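Local coordinates for protein choline kinase (Streptococcus pneumoniae, PDB 4R78) that probably transfers a phosphate group from ATP to choline and has a protein kinase-like fold, here with adenosine monophosphate bound, at residues P131-I136 with L210-W215; L266-W271 with V290-R295. All coordinates share one frame; numbering follows the deposited sequence.

Overall arrangement
From the N terminus the chain first lays down the five-stranded antiparallel sheet of residues 39-109, then contributes residues from 109-116 to the AMP pocket, which residues 200-214 later complete, and enters helix 126-137. Contact 1 joins that helix to strand 210-212 and the loop after it, closing a loop of 73 residues that holds helices 149-159, 169-177 and 179-186 and strand 202-204. Only after it has closed does contact 2 open, pairing helices 257-280 and 288-303 across 18 residues. The two loops therefore follow in series, neither nested nor crossed. Their centres lie about 24 Å apart, on opposite sides of the chain's centre: contact 1 backs the nucleotide site, while contact 2 ties together the C-terminal helices.

Contact 1: residues P131-I136 with L210-W215; sequences PILQTI and LYLIDW. With AMP (adenosine monophosphate), chain C.
Ile136, on the last turn of helix 126-137, meets the six-membered ring of Trp215. Its CB lies 4.1 Å from Trp215 CH2. With CG1 anti to the backbone N (chi1 178°), the longer branch runs on towards the indole, and Ile136 CG1 comes to the ring edge, in its plane, 3.8 Å from Trp215 CZ3. The terminal Ile136 CD1 ends 3.7 Å from the same CZ3, approaching obliquely. Leu87 of helix 77-87 touches both side chains.

One turn earlier Ile132 divides its two branches between two strand residues. Its CD1 reaches Leu210 CD2 at 3.8 Å, the side chains crossing at about a right angle, whereas Ile132 CG2 packs on Leu212 CD2 at 4.0 Å. Tyr211, between Leu210 and Leu212, turns its side chain away from the helix, the usual alternation of a beta strand.

The indole is held from its other end: Trp215 NE1 donates to Leu212 O at 2.8 Å, nearly in the ring plane but from above the carbonyl plane. This bond closes the turn from Leu212 to Trp215 against the end of the strand. Asp214, probably the counterpart of the DFG aspartate of protein kinases, places OD2 3.0 Å from AMP O5'. The side chains the helix contributes, Ile132, Leu133 and Ile136, are all apolar, and the turn's buried indole N-H is satisfied internally, consistent with a hydrophobic backing for the nucleotide site.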
loop_
_atom_site.group_PDB
_atom_site.type_symbol
_atom_site.label_atom_id
_atom_site.label_comp_id
_atom_site.label_asym_id
_atom_site.label_seq_id
_atom_site.Cartn_x
_atom_site.Cartn_y
_atom_site.Cartn_z
ATOM N N PRO A 131 -11.281 14.510 0.635
ATOM C CA PRO A 131 -10.793 15.130 1.871
ATOM C C PRO A 131 -9.768 14.282 2.627
ATOM O O PRO A 131 -8.836 14.835 3.213
ATOM C CB PRO A 131 -12.068 15.305 2.699
ATOM C CG PRO A 131 -13.129 15.480 1.678
ATOM C CD PRO A 131 -12.757 14.527 0.577
ATOM N N ILE A 132 -9.927 12.958 2.608
ATOM C CA ILE A 132 -8.958 12.078 3.263
ATOM C C ILE A 132 -7.565 12.238 2.653
ATOM O O ILE A 132 -6.577 12.371 3.375
ATOM C CB ILE A 132 -9.405 10.590 3.253
ATOM C CG1 ILE A 132 -10.518 10.361 4.283
ATOM C CG2 ILE A 132 -8.216 9.652 3.528
ATOM C CD1 ILE A 132 -11.182 8.997 4.187
ATOM N N LEU A 133 -7.491 12.243 1.326
ATOM C CA LEU A 133 -6.200 12.392 0.661
ATOM C C LEU A 133 -5.609 13.778 0.899
ATOM O O LEU A 133 -4.398 13.919 1.064
ATOM C CB LEU A 133 -6.287 12.057 -0.829
ATOM C CG LEU A 133 -6.509 10.576 -1.175
ATOM C CD1 LEU A 133 -6.104 10.310 -2.617
ATOM C CD2 LEU A 133 -5.768 9.639 -0.213
ATOM N N GLN A 134 -6.469 14.795 0.955
ATOM C CA GLN A 134 -6.024 16.141 1.298
ATOM C C GLN A 134 -5.418 16.155 2.694
ATOM O O GLN A 134 -4.378 16.771 2.919
ATOM C CB GLN A 134 -7.180 17.129 1.249
ATOM C CG GLN A 134 -7.640 17.477 -0.142
ATOM C CD GLN A 134 -8.772 18.474 -0.129
ATOM O OE1 GLN A 134 -9.686 18.380 0.690
ATOM N NE2 GLN A 134 -8.723 19.438 -1.039
ATOM N N THR A 135 -6.072 15.462 3.623
ATOM C CA THR A 135 -5.617 15.407 5.011
ATOM C C THR A 135 -4.188 14.872 5.109
ATOM O O THR A 135 -3.345 15.453 5.801
ATOM C CB THR A 135 -6.573 14.570 5.890
ATOM O OG1 THR A 135 -7.826 15.258 6.021
ATOM C CG2 THR A 135 -5.987 14.340 7.275
ATOM N N ILE A 136 -3.911 13.773 4.414
ATOM C CA ILE A 136 -2.569 13.207 4.479
ATOM C C ILE A 136 -1.549 14.088 3.759
ATOM O O ILE A 136 -0.487 14.372 4.301
ATOM C CB ILE A 136 -2.491 11.707 4.044
ATOM C CG1 ILE A 136 -1.045 11.191 4.088
ATOM C CG2 ILE A 136 -3.083 11.486 2.673
ATOM C CD1 ILE A 136 -0.406 11.205 5.469
ATOM N N LEU A 210 -15.116 6.259 7.933
ATOM C CA LEU A 210 -14.253 5.651 6.934
ATOM C C LEU A 210 -12.799 5.719 7.383
ATOM O O LEU A 210 -12.305 6.785 7.754
ATOM C CB LEU A 210 -14.425 6.349 5.579
ATOM C CG LEU A 210 -13.743 5.715 4.363
ATOM C CD1 LEU A 210 -14.254 4.298 4.116
ATOM C CD2 LEU A 210 -13.954 6.579 3.130
ATOM N N TYR A 211 -12.131 4.571 7.343
ATOM C CA TYR A 211 -10.719 4.470 7.681
ATOM C C TYR A 211 -9.881 4.219 6.437
ATOM O O TYR A 211 -10.343 3.596 5.481
ATOM C CB TYR A 211 -10.484 3.323 8.665
ATOM C CG TYR A 211 -11.089 3.529 10.032
ATOM C CD1 TYR A 211 -10.400 4.233 11.019
ATOM C CD2 TYR A 211 -12.339 2.999 10.344
ATOM C CE1 TYR A 211 -10.947 4.412 12.284
ATOM C CE2 TYR A 211 -12.896 3.175 11.603
ATOM C CZ TYR A 211 -12.195 3.877 12.567
ATOM O OH TYR A 211 -12.738 4.055 13.815
ATOM N N LEU A 212 -8.653 4.725 6.461
ATOM C CA LEU A 212 -7.627 4.356 5.492
ATOM C C LEU A 212 -6.547 3.592 6.254
ATOM O O LEU A 212 -5.945 4.132 7.185
ATOM C CB LEU A 212 -7.058 5.598 4.802
ATOM C CG LEU A 212 -5.860 5.430 3.858
ATOM C CD1 LEU A 212 -6.111 4.355 2.797
ATOM C CD2 LEU A 212 -5.505 6.755 3.205
ATOM N N ILE A 213 -6.319 2.341 5.858
ATOM C CA ILE A 213 -5.484 1.419 6.630
ATOM C C ILE A 213 -4.245 0.972 5.859
ATOM O O ILE A 213 -4.048 1.357 4.705
ATOM C CB ILE A 213 -6.294 0.171 7.088
ATOM C CG1 ILE A 213 -6.707 -0.677 5.878
ATOM C CG2 ILE A 213 -7.492 0.604 7.936
ATOM C CD1 ILE A 213 -7.176 -2.070 6.227
ATOM N N ASP A 214 -3.413 0.171 6.525
ATOM C CA ASP A 214 -2.260 -0.500 5.921
ATOM C C ASP A 214 -1.235 0.473 5.345
ATOM O O ASP A 214 -1.007 0.543 4.134
ATOM C CB ASP A 214 -2.707 -1.573 4.917
ATOM C CG ASP A 214 -3.291 -2.807 5.595
ATOM O OD1 ASP A 214 -3.328 -2.872 6.845
ATOM O OD2 ASP A 214 -3.704 -3.731 4.867
ATOM N N TRP A 215 -0.610 1.206 6.259
ATOM C CA TRP A 215 0.364 2.235 5.930
ATOM C C TRP A 215 1.800 1.702 5.856
ATOM O O TRP A 215 2.749 2.474 5.977
ATOM C CB TRP A 215 0.262 3.364 6.963
ATOM C CG TRP A 215 -1.046 4.102 6.900
ATOM C CD1 TRP A 215 -2.267 3.657 7.323
ATOM C CD2 TRP A 215 -1.259 5.412 6.372
ATOM N NE1 TRP A 215 -3.230 4.611 7.092
ATOM C CE2 TRP A 215 -2.636 5.700 6.507
ATOM C CE3 TRP A 215 -0.419 6.370 5.790
ATOM C CZ2 TRP A 215 -3.193 6.913 6.083
ATOM C CZ3 TRP A 215 -0.970 7.574 5.369
ATOM C CH2 TRP A 215 -2.345 7.835 5.525
HETATM P P AMP C . -5.807 -5.544 2.694
HETATM O O1P AMP C . -4.448 -5.386 2.057
HETATM O O2P AMP C . -6.650 -6.647 2.101
HETATM O O3P AMP C . -6.544 -4.244 2.911
HETATM O "O5'" AMP C . -5.498 -6.056 4.189
HETATM C "C5'" AMP C . -6.349 -5.678 5.270
HETATM C "C4'" AMP C . -7.745 -6.249 5.055
HETATM O "O4'" AMP C . -8.241 -6.795 6.282
HETATM C "C3'" AMP C . -8.726 -5.171 4.620
HETATM O "O3'" AMP C . -9.004 -5.264 3.219
HETATM C "C2'" AMP C . -9.972 -5.408 5.450
HETATM O "O2'" AMP C . -10.922 -6.182 4.717
HETATM C "C1'" AMP C . -9.512 -6.235 6.637
HETATM N N9 AMP C . -9.385 -5.378 7.847
HETATM C C8 AMP C . -8.334 -4.590 8.147
HETATM N N7 AMP C . -8.511 -3.935 9.320
HETATM C C5 AMP C . -9.706 -4.311 9.801
HETATM C C6 AMP C . -10.507 -3.999 11.006
HETATM N N6 AMP C . -10.036 -3.135 11.936
HETATM N N1 AMP C . -11.710 -4.604 11.142
HETATM C C2 AMP C . -12.183 -5.465 10.217
HETATM N N3 AMP C . -11.506 -5.794 9.097
HETATM C C4 AMP C . -10.283 -5.262 8.833
#

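Contact 2: residues L266-W271 with V290-R295; sequences LQDTIW and VNRYQR
In the antiparallel helix pair near the C terminus, Asp268 of helix 257-280 is clasped by Arg292 and Arg295, one turn apart on helix 288-303. Arg292 presents its side edge, giving both NE (2.8 Å) and NH1 (3.0 Å) to Asp268 OD1, with the guanidinium and carboxylate planes 80° apart. Arg295, whose CG is anti to the backbone N (chi1 -164°), lies nearly coplanar with the carboxylate: its NH2 takes the syn lone pair of Asp268 OD1 at 2.9 Å, while its NE bonds to Asp268 OD2 at 2.9 Å. The result is a salt-bridge network in which one buried oxygen accepts three N-H groups, which would probably keep Asp268 ionised.

The axes of segments 266-271 and 290-295 cross at -150° and approach to 7.8 Å, close enough for the short aspartate to span the gap. Trp271 CB rests over one face of the Arg292 guanidinium, and Trp271 CD1 is 3.6 Å from Arg292 NH2. That same NH2 also forms a salt bridge with Glu233 and a hydrogen bond with Tyr288, so the group is fixed on several sides. A water donates both to Asp268 OD2, at 2.7 Å, and to the carbonyl oxygen of Arg295.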
loop_
_atom_site.group_PDB
_atom_site.type_symbol
_atom_site.label_atom_id
_atom_site.label_comp_id
_atom_site.label_asym_id
_atom_site.label_seq_id
_atom_site.Cartn_x
_atom_site.Cartn_y
_atom_site.Cartn_z
ATOM N N LEU A 266 5.270 3.621 -13.320
ATOM C CA LEU A 266 6.228 3.201 -12.306
ATOM C C LEU A 266 5.609 2.189 -11.351
ATOM O O LEU A 266 6.264 1.231 -10.957
ATOM C CB LEU A 266 6.782 4.404 -11.539
ATOM C CG LEU A 266 7.667 5.382 -12.316
ATOM C CD1 LEU A 266 8.167 6.475 -11.404
ATOM C CD2 LEU A 266 8.839 4.668 -12.950
ATOM N N GLN A 267 4.341 2.393 -11.007
ATOM C CA GLN A 267 3.619 1.474 -10.130
ATOM C C GLN A 267 3.424 0.099 -10.760
ATOM O O GLN A 267 3.689 -0.917 -10.125
ATOM C CB GLN A 267 2.281 2.078 -9.698
ATOM C CG GLN A 267 2.458 3.109 -8.600
ATOM C CD GLN A 267 1.325 4.106 -8.477
ATOM O OE1 GLN A 267 1.527 5.232 -8.003
ATOM N NE2 GLN A 267 0.134 3.710 -8.886
ATOM N N ASP A 268 2.980 0.063 -12.013
ATOM C CA ASP A 268 2.820 -1.213 -12.697
ATOM C C ASP A 268 4.143 -1.975 -12.789
ATOM O O ASP A 268 4.169 -3.196 -12.609
ATOM C CB ASP A 268 2.188 -1.024 -14.073
ATOM C CG ASP A 268 0.676 -0.964 -14.013
ATOM O OD1 ASP A 268 0.078 -1.497 -13.051
ATOM O OD2 ASP A 268 0.070 -0.395 -14.942
ATOM N N THR A 269 5.236 -1.247 -13.021
ATOM C CA THR A 269 6.565 -1.850 -13.078
ATOM C C THR A 269 6.952 -2.422 -11.715
ATOM O O THR A 269 7.273 -3.610 -11.598
ATOM C CB THR A 269 7.629 -0.840 -13.559
ATOM O OG1 THR A 269 7.242 -0.320 -14.839
ATOM C CG2 THR A 269 8.978 -1.518 -13.693
ATOM N N ILE A 270 6.886 -1.580 -10.691
ATOM C CA ILE A 270 7.265 -1.976 -9.338
ATOM C C ILE A 270 6.435 -3.148 -8.814
ATOM O O ILE A 270 6.992 -4.139 -8.331
ATOM C CB ILE A 270 7.243 -0.766 -8.371
ATOM C CG1 ILE A 270 8.420 0.159 -8.697
ATOM C CG2 ILE A 270 7.289 -1.221 -6.903
ATOM C CD1 ILE A 270 8.292 1.564 -8.160
ATOM N N TRP A 271 5.113 -3.054 -8.918
ATOM C CA TRP A 271 4.260 -4.126 -8.397
ATOM C C TRP A 271 4.336 -5.422 -9.219
ATOM O O TRP A 271 4.092 -6.508 -8.687
ATOM C CB TRP A 271 2.817 -3.648 -8.164
ATOM C CG TRP A 271 2.715 -2.522 -7.150
ATOM C CD1 TRP A 271 2.198 -1.273 -7.362
ATOM C CD2 TRP A 271 3.152 -2.543 -5.779
ATOM N NE1 TRP A 271 2.279 -0.518 -6.215
ATOM C CE2 TRP A 271 2.858 -1.271 -5.228
ATOM C CE3 TRP A 271 3.758 -3.510 -4.962
ATOM C CZ2 TRP A 271 3.152 -0.939 -3.899
ATOM C CZ3 TRP A 271 4.048 -3.181 -3.637
ATOM C CH2 TRP A 271 3.745 -1.903 -3.120
ATOM N N VAL A 290 2.064 -10.388 -14.679
ATOM C CA VAL A 290 2.136 -10.365 -16.147
ATOM C C VAL A 290 1.262 -9.247 -16.716
ATOM O O VAL A 290 1.700 -8.481 -17.577
ATOM C CB VAL A 290 1.723 -11.748 -16.745
ATOM C CG1 VAL A 290 1.510 -11.675 -18.255
ATOM C CG2 VAL A 290 2.760 -12.818 -16.398
ATOM N N ASN A 291 0.034 -9.156 -16.213
ATOM C CA ASN A 291 -0.923 -8.155 -16.669
ATOM C C ASN A 291 -0.565 -6.728 -16.264
ATOM O O ASN A 291 -0.750 -5.792 -17.046
ATOM C CB ASN A 291 -2.339 -8.523 -16.215
ATOM C CG ASN A 291 -2.851 -9.795 -16.875
ATOM O OD1 ASN A 291 -2.356 -10.214 -17.924
ATOM N ND2 ASN A 291 -3.853 -10.417 -16.260
ATOM N N ARG A 292 -0.047 -6.556 -15.049
ATOM C CA ARG A 292 0.415 -5.233 -14.635
ATOM C C ARG A 292 1.591 -4.784 -15.498
ATOM O O ARG A 292 1.650 -3.635 -15.927
ATOM C CB ARG A 292 0.782 -5.199 -13.151
ATOM C CG ARG A 292 -0.421 -5.302 -12.221
ATOM C CD ARG A 292 -0.146 -4.720 -10.853
ATOM N NE ARG A 292 -0.093 -3.260 -10.922
ATOM C CZ ARG A 292 -0.383 -2.436 -9.918
ATOM N NH1 ARG A 292 -0.307 -1.126 -10.110
ATOM N NH2 ARG A 292 -0.744 -2.903 -8.729
ATOM N N TYR A 293 2.513 -5.704 -15.766
ATOM C CA TYR A 293 3.661 -5.410 -16.610
ATOM C C TYR A 293 3.238 -4.979 -18.014
ATOM O O TYR A 293 3.751 -3.993 -18.542
ATOM C CB TYR A 293 4.581 -6.626 -16.664
ATOM C CG TYR A 293 5.839 -6.439 -17.475
ATOM C CD1 TYR A 293 6.977 -5.868 -16.907
ATOM C CD2 TYR A 293 5.902 -6.867 -18.803
ATOM C CE1 TYR A 293 8.145 -5.703 -17.648
ATOM C CE2 TYR A 293 7.063 -6.716 -19.551
ATOM C CZ TYR A 293 8.179 -6.136 -18.967
ATOM O OH TYR A 293 9.336 -5.992 -19.691
ATOM N N GLN A 294 2.293 -5.707 -18.603
ATOM C CA GLN A 294 1.759 -5.355 -19.920
ATOM C C GLN A 294 1.105 -3.967 -19.911
ATOM O O GLN A 294 1.192 -3.224 -20.894
ATOM C CB GLN A 294 0.795 -6.439 -20.423
ATOM C CG GLN A 294 0.136 -6.153 -21.788
ATOM C CD GLN A 294 1.124 -5.711 -22.873
ATOM O OE1 GLN A 294 2.253 -6.200 -22.951
ATOM N NE2 GLN A 294 0.695 -4.779 -23.709
ATOM N N ARG A 295 0.470 -3.610 -18.800
ATOM C CA ARG A 295 -0.126 -2.287 -18.665
ATOM C C ARG A 295 0.940 -1.183 -18.586
ATOM O O ARG A 295 0.709 -0.066 -19.057
ATOM C CB ARG A 295 -1.092 -2.235 -17.478
ATOM C CG ARG A 295 -2.032 -1.028 -17.480
ATOM C CD ARG A 295 -3.160 -1.194 -16.469
ATOM N NE ARG A 295 -2.650 -1.391 -15.110
ATOM C CZ ARG A 295 -3.382 -1.770 -14.065
ATOM N NH1 ARG A 295 -4.682 -2.002 -14.195
ATOM N NH2 ARG A 295 -2.806 -1.918 -12.879
HETATM O O HOH W 1 0.952 1.696 -16.478
#